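Local coordinates for protein zinc chaperone AztD (Citrobacter koseri, PDB 6CMK) that carries zinc in the periplasm and hands one zinc ion directly to the solute-binding protein AztC of the AztABCD transport system, at residues B[294-299]-B[315-320]; B[300-305]-B[353-358]. All coordinates share one frame; numbering follows the deposited sequence.

Contact 1. Residues B[294-299]-B[315-320]; sequences IQLPTR and VFTEDG
Glu318 reaches from the turn after strand 312-317 to Arg299, where the outermost strand of one beta-propeller blade, 291-295, passes into the first strand of the next, 300-305. Residues Thr317 to Gly320 form a type I beta turn, closed by Gly320 N to Thr317 O. From there CB of Glu318 lies 3.7 Å from Arg299 O, and CG of Glu318 rests 3.6 Å from Thr298 CB. With CG set between the backbone N and the carbonyl carbon (chi1 65°) and an extended chain beyond it, the carboxylate lands beside Arg299. Glu318 OE1 takes two donors from the same face of its plane. Arg299 N meets Glu318 OE1 at 3.0 Å from above the carboxylate plane. Arg299 NE reaches Glu318 OE1 at 2.7 Å on the syn side, in a salt bridge that lies near the guanidinium plane. The two flat groups are turned 67° apart. OE2 accepts from Met344 N, which ties a further loop to the same carboxylate. Glu318 N returns a bond to Arg299 O (2.8 Å), so backbone and side chain both fasten the crossing between blades. Farther in, Leu296 CD1 packs against Val315 CG1 and Thr317 CG2. Within the turn, Thr317 OG1 donates to Asp319 OD1 at 2.6 Å.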
ATOM      1  N   ILE B 294     -24.796  -1.865 -16.420  1.00 18.55           N
ATOM      2  CA  ILE B 294     -24.257  -1.868 -17.780  1.00 17.91           C
ATOM      3  C   ILE B 294     -24.792  -3.092 -18.510  1.00 18.33           C
ATOM      4  O   ILE B 294     -24.672  -4.224 -18.023  1.00 18.07           O
ATOM      5  CB  ILE B 294     -22.719  -1.849 -17.816  1.00 17.63           C
ATOM      6  CG1 ILE B 294     -22.197  -0.567 -17.172  1.00 20.46           C
ATOM      7  CG2 ILE B 294     -22.227  -1.975 -19.267  1.00 23.09           C
ATOM      8  CD1 ILE B 294     -20.700  -0.485 -17.086  1.00 21.96           C
ATOM      9  N   GLN B 295     -25.375  -2.858 -19.679  1.00 19.67           N
ATOM     10  CA  GLN B 295     -25.863  -3.919 -20.544  1.00 21.60           C
ATOM     11  C   GLN B 295     -24.763  -4.336 -21.509  1.00 20.94           C
ATOM     12  O   GLN B 295     -24.210  -3.496 -22.227  1.00 24.40           O
ATOM     13  CB  GLN B 295     -27.087  -3.442 -21.319  1.00 21.18           C
ATOM     14  CG  GLN B 295     -27.610  -4.455 -22.329  1.00 23.69           C
ATOM     15  CD  GLN B 295     -28.235  -5.652 -21.659  1.00 23.18           C
ATOM     16  OE1 GLN B 295     -29.193  -5.521 -20.898  1.00 31.30           O
ATOM     17  NE2 GLN B 295     -27.703  -6.836 -21.946  1.00 25.91           N
ATOM     18  N   LEU B 296     -24.444  -5.647 -21.523  1.00 18.39           N
ATOM     19  CA  LEU B 296     -23.434  -6.140 -22.438  1.00 21.94           C
ATOM     20  C   LEU B 296     -24.088  -6.592 -23.738  1.00 21.91           C
ATOM     21  O   LEU B 296     -25.226  -7.074 -23.732  1.00 20.60           O
ATOM     22  CB  LEU B 296     -22.678  -7.311 -21.825  1.00 21.25           C
ATOM     23  CG  LEU B 296     -22.122  -7.073 -20.429  1.00 23.12           C
ATOM     24  CD1 LEU B 296     -21.609  -8.377 -19.850  1.00 22.28           C
ATOM     25  CD2 LEU B 296     -21.029  -6.021 -20.474  1.00 23.56           C
ATOM     26  N   PRO B 297     -23.388  -6.458 -24.864  1.00 21.82           N
ATOM     27  CA  PRO B 297     -23.980  -6.913 -26.131  1.00 26.06           C
ATOM     28  C   PRO B 297     -24.177  -8.416 -26.197  1.00 21.49           C
ATOM     29  O   PRO B 297     -25.150  -8.862 -26.813  1.00 26.33           O
ATOM     30  CB  PRO B 297     -22.991  -6.413 -27.196  1.00 28.06           C
ATOM     31  CG  PRO B 297     -21.746  -6.070 -26.475  1.00 33.43           C
ATOM     32  CD  PRO B 297     -22.097  -5.770 -25.053  1.00 23.81           C
ATOM     33  N   THR B 298     -23.290  -9.208 -25.599  1.00 19.31           N
ATOM     34  CA  THR B 298     -23.461 -10.650 -25.501  1.00 21.97           C
ATOM     35  C   THR B 298     -23.139 -11.069 -24.072  1.00 18.99           C
ATOM     36  O   THR B 298     -22.866 -10.233 -23.204  1.00 19.44           O
ATOM     37  CB  THR B 298     -22.575 -11.408 -26.501  1.00 24.02           C
ATOM     38  OG1 THR B 298     -21.199 -11.070 -26.284  1.00 22.80           O
ATOM     39  CG2 THR B 298     -22.953 -11.059 -27.933  1.00 27.42           C
ATOM     40  N   ARG B 299     -23.157 -12.373 -23.824  1.00 20.07           N
ATOM     41  CA  ARG B 299     -23.052 -12.873 -22.456  1.00 19.69           C
ATOM     42  C   ARG B 299     -21.627 -12.789 -21.921  1.00 18.19           C
ATOM     43  O   ARG B 299     -20.642 -12.934 -22.652  1.00 23.19           O
ATOM     44  CB  ARG B 299     -23.559 -14.312 -22.390  1.00 26.18           C
ATOM     45  CG  ARG B 299     -25.068 -14.381 -22.377  1.00 24.76           C
ATOM     46  CD  ARG B 299     -25.576 -15.781 -22.627  1.00 32.43           C
ATOM     47  NE  ARG B 299     -25.319 -16.207 -23.994  1.00 47.32           N
ATOM     48  CZ  ARG B 299     -25.613 -17.415 -24.463  1.00 65.65           C
ATOM     49  NH1 ARG B 299     -26.169 -18.317 -23.666  1.00 69.27           N
ATOM     50  NH2 ARG B 299     -25.345 -17.719 -25.729  1.00 64.76           N
ATOM     51  N   VAL B 315     -14.257  -6.641 -19.068  0.67 15.50           N
ATOM     52  CA  VAL B 315     -15.178  -7.767 -19.194  0.67 13.98           C
ATOM     53  C   VAL B 315     -14.907  -8.447 -20.524  0.67 14.49           C
ATOM     54  O   VAL B 315     -14.786  -7.776 -21.557  0.67 15.82           O
ATOM     55  CB  VAL B 315     -16.652  -7.330 -19.120  0.67 15.04           C
ATOM     56  CG1 VAL B 315     -17.552  -8.555 -18.948  0.67 14.68           C
ATOM     57  CG2 VAL B 315     -16.880  -6.331 -18.014  0.67 18.29           C
ATOM     58  N   PHE B 316     -14.810  -9.769 -20.500  1.00 14.72           N
ATOM     59  CA  PHE B 316     -14.714 -10.554 -21.723  1.00 15.32           C
ATOM     60  C   PHE B 316     -16.072 -11.184 -21.997  1.00 16.29           C
ATOM     61  O   PHE B 316     -16.707 -11.721 -21.087  1.00 15.85           O
ATOM     62  CB  PHE B 316     -13.645 -11.644 -21.603  1.00 15.30           C
ATOM     63  CG  PHE B 316     -13.250 -12.247 -22.925  1.00 17.49           C
ATOM     64  CD1 PHE B 316     -13.901 -13.357 -23.417  1.00 23.06           C
ATOM     65  CD2 PHE B 316     -12.234 -11.684 -23.672  1.00 24.67           C
ATOM     66  CE1 PHE B 316     -13.544 -13.902 -24.636  1.00 21.79           C
ATOM     67  CE2 PHE B 316     -11.870 -12.222 -24.888  1.00 23.62           C
ATOM     68  CZ  PHE B 316     -12.529 -13.333 -25.371  1.00 18.14           C
ATOM     69  N   THR B 317     -16.519 -11.110 -23.248  1.00 16.62           N
ATOM     70  CA  THR B 317     -17.844 -11.586 -23.621  1.00 17.10           C
ATOM     71  C   THR B 317     -17.722 -12.734 -24.617  1.00 17.78           C
ATOM     72  O   THR B 317     -16.676 -12.942 -25.237  1.00 17.82           O
ATOM     73  CB  THR B 317     -18.706 -10.444 -24.203  1.00 18.51           C
ATOM     74  OG1 THR B 317     -17.936  -9.649 -25.117  1.00 19.76           O
ATOM     75  CG2 THR B 317     -19.245  -9.546 -23.089  1.00 18.63           C
ATOM     76  N   GLU B 318     -18.817 -13.486 -24.750  1.00 18.36           N
ATOM     77  CA  GLU B 318     -18.802 -14.733 -25.507  1.00 19.05           C
ATOM     78  C   GLU B 318     -18.516 -14.511 -26.986  1.00 19.57           C
ATOM     79  O   GLU B 318     -18.090 -15.450 -27.665  1.00 20.06           O
ATOM     80  CB  GLU B 318     -20.135 -15.458 -25.330  1.00 21.11           C
ATOM     81  CG  GLU B 318     -21.317 -14.699 -25.908  1.00 23.45           C
ATOM     82  CD  GLU B 318     -22.633 -15.416 -25.708  1.00 32.47           C
ATOM     83  OE1 GLU B 318     -23.670 -14.728 -25.572  1.00 28.48           O
ATOM     84  OE2 GLU B 318     -22.631 -16.667 -25.684  1.00 26.60           O
ATOM     85  N   ASP B 319     -18.705 -13.291 -27.485  1.00 19.51           N
ATOM     86  CA  ASP B 319     -18.424 -12.975 -28.879  1.00 21.55           C
ATOM     87  C   ASP B 319     -16.935 -12.950 -29.195  1.00 21.84           C
ATOM     88  O   ASP B 319     -16.575 -12.786 -30.368  1.00 22.74           O
ATOM     89  CB  ASP B 319     -19.051 -11.625 -29.256  1.00 21.40           C
ATOM     90  CG  ASP B 319     -18.703 -10.517 -28.287  1.00 22.71           C
ATOM     91  OD1 ASP B 319     -17.742 -10.687 -27.516  1.00 20.42           O
ATOM     92  OD2 ASP B 319     -19.396  -9.475 -28.295  1.00 27.95           O
ATOM     93  N   GLY B 320     -16.069 -13.119 -28.201  1.00 19.12           N
ATOM     94  CA  GLY B 320     -14.639 -13.048 -28.413  1.00 19.40           C
ATOM     95  C   GLY B 320     -14.028 -11.693 -28.141  1.00 20.85           C
ATOM     96  O   GLY B 320     -12.837 -11.505 -28.406  1.00 21.21           O
TER

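Contact 2. Residues B[300-305]-B[353-358]; sequences RVHFVV and PRIAVA
His302 ND1 accepts the backbone N-H of Ile355 at 3.0 Å, a nearly straight bond (171°) whose donor is tilted from the ring plane. It is the direct hydrogen bond between strand 300-305 and strand 355-358, the innermost strands of two successive propeller blades, which run side by side in roughly the same direction (22° between their axes) without pairing as a sheet; Pro353 and Arg354 lead into the second. The His302 side chain spans the distance between the two strands: CG stands anti to the backbone N, which carries the ring across to the neighbouring blade. Arg354 covers one face of it. Arg354 CD sits 3.5 Å from the centroid of the His302 ring, over its centre, as a CH-pi contact, and the bend at chi2 folds the arginine chain back over the imidazole. The guanidinium continues past the ring, its plane only 19° from that of the imidazole, until Arg354 NH1 donates to Pro353 O (2.9 Å) from above the carbonyl plane. NH1 also donates to a water, which in turn donates to Val301 O, so the bridge returns to the first strand. Opposite Phe316 of strand 312-317 the first strand accommodates two residues, Val301 and His302, as a classic beta bulge. Farther along, the contact turns apolar: Val304 CG2 meets Ile355 CG2 at 3.6 Å and, more loosely, Val357 CG2. Phe303 points away from this seam, its side chain about 10 Å from that of the zinc ligand His216. The accepted N-H implies that ND1 carries no proton, so the proton of a neutral His302 ring would be expected on NE2; the nearby arginine would probably also disfavour a charged ring.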
ATOM      1  N   ARG B 300     -21.542 -12.561 -20.617  1.00 17.44           N
ATOM      2  CA  ARG B 300     -20.266 -12.393 -19.932  1.00 17.94           C
ATOM      3  C   ARG B 300     -19.547 -13.727 -19.755  1.00 21.10           C
ATOM      4  O   ARG B 300     -20.146 -14.721 -19.324  1.00 20.66           O
ATOM      5  CB  ARG B 300     -20.515 -11.739 -18.577  1.00 18.05           C
ATOM      6  CG  ARG B 300     -19.285 -11.477 -17.755  1.00 17.02           C
ATOM      7  CD  ARG B 300     -19.676 -10.881 -16.416  1.00 17.16           C
ATOM      8  NE  ARG B 300     -20.283 -11.935 -15.629  1.00 21.66           N
ATOM      9  CZ  ARG B 300     -19.594 -12.845 -14.954  1.00 31.18           C
ATOM     10  NH1 ARG B 300     -18.265 -12.789 -14.921  1.00 27.74           N
ATOM     11  NH2 ARG B 300     -20.233 -13.801 -14.303  1.00 32.82           N
ATOM     12  N   VAL B 301     -18.260 -13.748 -20.096  1.00 16.49           N
ATOM     13  CA  VAL B 301     -17.386 -14.888 -19.848  1.00 16.50           C
ATOM     14  C   VAL B 301     -16.559 -14.696 -18.580  1.00 16.20           C
ATOM     15  O   VAL B 301     -16.406 -15.624 -17.784  1.00 19.50           O
ATOM     16  CB  VAL B 301     -16.466 -15.121 -21.070  1.00 16.75           C
ATOM     17  CG1 VAL B 301     -15.403 -16.188 -20.766  1.00 21.03           C
ATOM     18  CG2 VAL B 301     -17.287 -15.516 -22.305  1.00 19.88           C
ATOM     19  N   HIS B 302     -16.012 -13.498 -18.385  1.00 15.25           N
ATOM     20  CA  HIS B 302     -15.108 -13.237 -17.270  1.00 14.62           C
ATOM     21  C   HIS B 302     -14.993 -11.732 -17.066  1.00 18.12           C
ATOM     22  O   HIS B 302     -15.238 -10.956 -17.986  1.00 15.77           O
ATOM     23  CB  HIS B 302     -13.727 -13.847 -17.543  1.00 14.77           C
ATOM     24  CG  HIS B 302     -12.829 -13.878 -16.346  1.00 16.02           C
ATOM     25  ND1 HIS B 302     -11.532 -13.412 -16.375  1.00 14.44           N
ATOM     26  CD2 HIS B 302     -13.049 -14.314 -15.082  1.00 18.17           C
ATOM     27  CE1 HIS B 302     -10.985 -13.577 -15.179  1.00 15.24           C
ATOM     28  NE2 HIS B 302     -11.888 -14.122 -14.379  1.00 17.22           N
ATOM     29  N   PHE B 303     -14.634 -11.317 -15.852  1.00 15.52           N
ATOM     30  CA  PHE B 303     -14.258  -9.924 -15.668  1.00 13.15           C
ATOM     31  C   PHE B 303     -13.186  -9.804 -14.589  1.00 12.62           C
ATOM     32  O   PHE B 303     -13.009 -10.695 -13.754  1.00 14.51           O
ATOM     33  CB  PHE B 303     -15.476  -9.006 -15.388  1.00 16.49           C
ATOM     34  CG  PHE B 303     -16.434  -9.451 -14.279  1.00 13.42           C
ATOM     35  CD1 PHE B 303     -16.104 -10.383 -13.309  1.00 16.36           C
ATOM     36  CD2 PHE B 303     -17.708  -8.890 -14.249  1.00 13.50           C
ATOM     37  CE1 PHE B 303     -17.025 -10.732 -12.321  1.00 18.80           C
ATOM     38  CE2 PHE B 303     -18.628  -9.231 -13.280  1.00 17.35           C
ATOM     39  CZ  PHE B 303     -18.288 -10.152 -12.311  1.00 18.48           C
ATOM     40  N   VAL B 304     -12.424  -8.707 -14.673  1.00 13.27           N
ATOM     41  CA  VAL B 304     -11.376  -8.388 -13.702  1.00 11.78           C
ATOM     42  C   VAL B 304     -11.247  -6.876 -13.631  1.00 11.48           C
ATOM     43  O   VAL B 304     -11.608  -6.157 -14.567  1.00 13.99           O
ATOM     44  CB  VAL B 304      -9.985  -8.984 -14.050  1.00 17.38           C
ATOM     45  CG1 VAL B 304     -10.019 -10.502 -14.229  1.00 31.50           C
ATOM     46  CG2 VAL B 304      -9.388  -8.310 -15.300  1.00 14.09           C
ATOM     47  N   VAL B 305     -10.689  -6.383 -12.517  1.00 13.00           N
ATOM     48  CA  VAL B 305     -10.403  -4.961 -12.403  1.00 12.68           C
ATOM     49  C   VAL B 305      -8.976  -4.699 -12.875  1.00 15.10           C
ATOM     50  O   VAL B 305      -8.127  -5.591 -12.933  1.00 13.02           O
ATOM     51  CB  VAL B 305     -10.620  -4.420 -10.965  1.00 13.93           C
ATOM     52  CG1 VAL B 305     -12.018  -4.776 -10.458  1.00 15.17           C
ATOM     53  CG2 VAL B 305      -9.536  -4.918 -10.001  1.00 14.32           C
ATOM     54  N   PRO B 353     -11.857 -18.107 -22.245  1.00 17.67           N
ATOM     55  CA  PRO B 353     -10.845 -17.114 -21.865  1.00 16.62           C
ATOM     56  C   PRO B 353     -10.995 -16.571 -20.449  1.00 16.75           C
ATOM     57  O   PRO B 353     -12.096 -16.459 -19.906  1.00 17.15           O
ATOM     58  CB  PRO B 353     -11.057 -16.014 -22.906  1.00 16.72           C
ATOM     59  CG  PRO B 353     -11.491 -16.778 -24.117  1.00 18.82           C
ATOM     60  CD  PRO B 353     -12.426 -17.819 -23.573  1.00 18.76           C
ATOM     61  N   ARG B 354      -9.847 -16.210 -19.869  1.00 15.98           N
ATOM     62  CA  ARG B 354      -9.751 -15.515 -18.591  1.00 14.77           C
ATOM     63  C   ARG B 354      -8.780 -14.352 -18.758  1.00 16.51           C
ATOM     64  O   ARG B 354      -7.822 -14.441 -19.535  1.00 16.92           O
ATOM     65  CB  ARG B 354      -9.275 -16.463 -17.468  1.00 14.70           C
ATOM     66  CG  ARG B 354     -10.231 -17.647 -17.198  1.00 16.18           C
ATOM     67  CD  ARG B 354     -11.508 -17.100 -16.588  1.00 16.50           C
ATOM     68  NE  ARG B 354     -12.472 -18.114 -16.168  1.00 21.64           N
ATOM     69  CZ  ARG B 354     -13.525 -18.510 -16.869  1.00 28.57           C
ATOM     70  NH1 ARG B 354     -13.769 -18.008 -18.071  1.00 20.40           N
ATOM     71  NH2 ARG B 354     -14.342 -19.424 -16.358  1.00 24.47           N
ATOM     72  N   ILE B 355      -9.051 -13.254 -18.033  1.00 13.98           N
ATOM     73  CA  ILE B 355      -8.294 -12.005 -18.114  1.00 13.58           C
ATOM     74  C   ILE B 355      -7.385 -11.868 -16.897  1.00 17.89           C
ATOM     75  O   ILE B 355      -7.799 -12.143 -15.765  1.00 16.08           O
ATOM     76  CB  ILE B 355      -9.225 -10.774 -18.173  1.00 15.72           C
ATOM     77  CG1 ILE B 355     -10.437 -10.952 -19.094  1.00 17.53           C
ATOM     78  CG2 ILE B 355      -8.429  -9.547 -18.574  1.00 16.87           C
ATOM     79  CD1 ILE B 355     -11.545  -9.926 -18.780  1.00 20.82           C
ATOM     80  N   ALA B 356      -6.161 -11.388 -17.121  1.00 13.18           N
ATOM     81  CA  ALA B 356      -5.316 -10.856 -16.052  1.00 13.57           C
ATOM     82  C   ALA B 356      -4.688  -9.543 -16.501  1.00 14.11           C
ATOM     83  O   ALA B 356      -4.623  -9.237 -17.689  1.00 14.75           O
ATOM     84  CB  ALA B 356      -4.203 -11.834 -15.643  1.00 16.20           C
ATOM     85  N   VAL B 357      -4.208  -8.764 -15.529  1.00 11.66           N
ATOM     86  CA  VAL B 357      -3.537  -7.496 -15.806  1.00 11.48           C
ATOM     87  C   VAL B 357      -2.188  -7.487 -15.099  1.00 15.08           C
ATOM     88  O   VAL B 357      -2.108  -7.810 -13.912  1.00 14.70           O
ATOM     89  CB  VAL B 357      -4.374  -6.286 -15.346  1.00 13.05           C
ATOM     90  CG1 VAL B 357      -3.679  -4.985 -15.757  1.00 15.26           C
ATOM     91  CG2 VAL B 357      -5.778  -6.336 -15.924  1.00 18.13           C
ATOM     92  N   ALA B 358      -1.136  -7.099 -15.824  1.00 14.86           N
ATOM     93  CA  ALA B 358       0.193  -6.935 -15.250  1.00 13.43           C
ATOM     94  C   ALA B 358       0.841  -5.713 -15.879  1.00 14.34           C
ATOM     95  O   ALA B 358       0.893  -5.602 -17.107  1.00 15.61           O
ATOM     96  CB  ALA B 358       1.080  -8.164 -15.482  1.00 17.52           C
TER
HETATM   97  O   HOH W   1     -16.580 -18.617 -18.464  1.00 33.88           O

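How the contacts relate
Along the chain, strand 291-295 ends one blade, and the linker after it leads into strand 300-305, the first of the next. Contact 1 closes the loop from this linker to the turn after 312-317, and so spans the hairpin of strands 300-305 and 312-317. Contact 2 starts inside that loop, at 300-305, and closes a longer one at 353-358, after the rest of the blade has been completed. Their segments alternate, so the two contacts cross. They meet in the shared sheet, strand 312-317 of contact 1 being the neighbour of strand 300-305 of contact 2. Together they tie three successive blades: contact 1 joins the first to the second, contact 2 the second to the third.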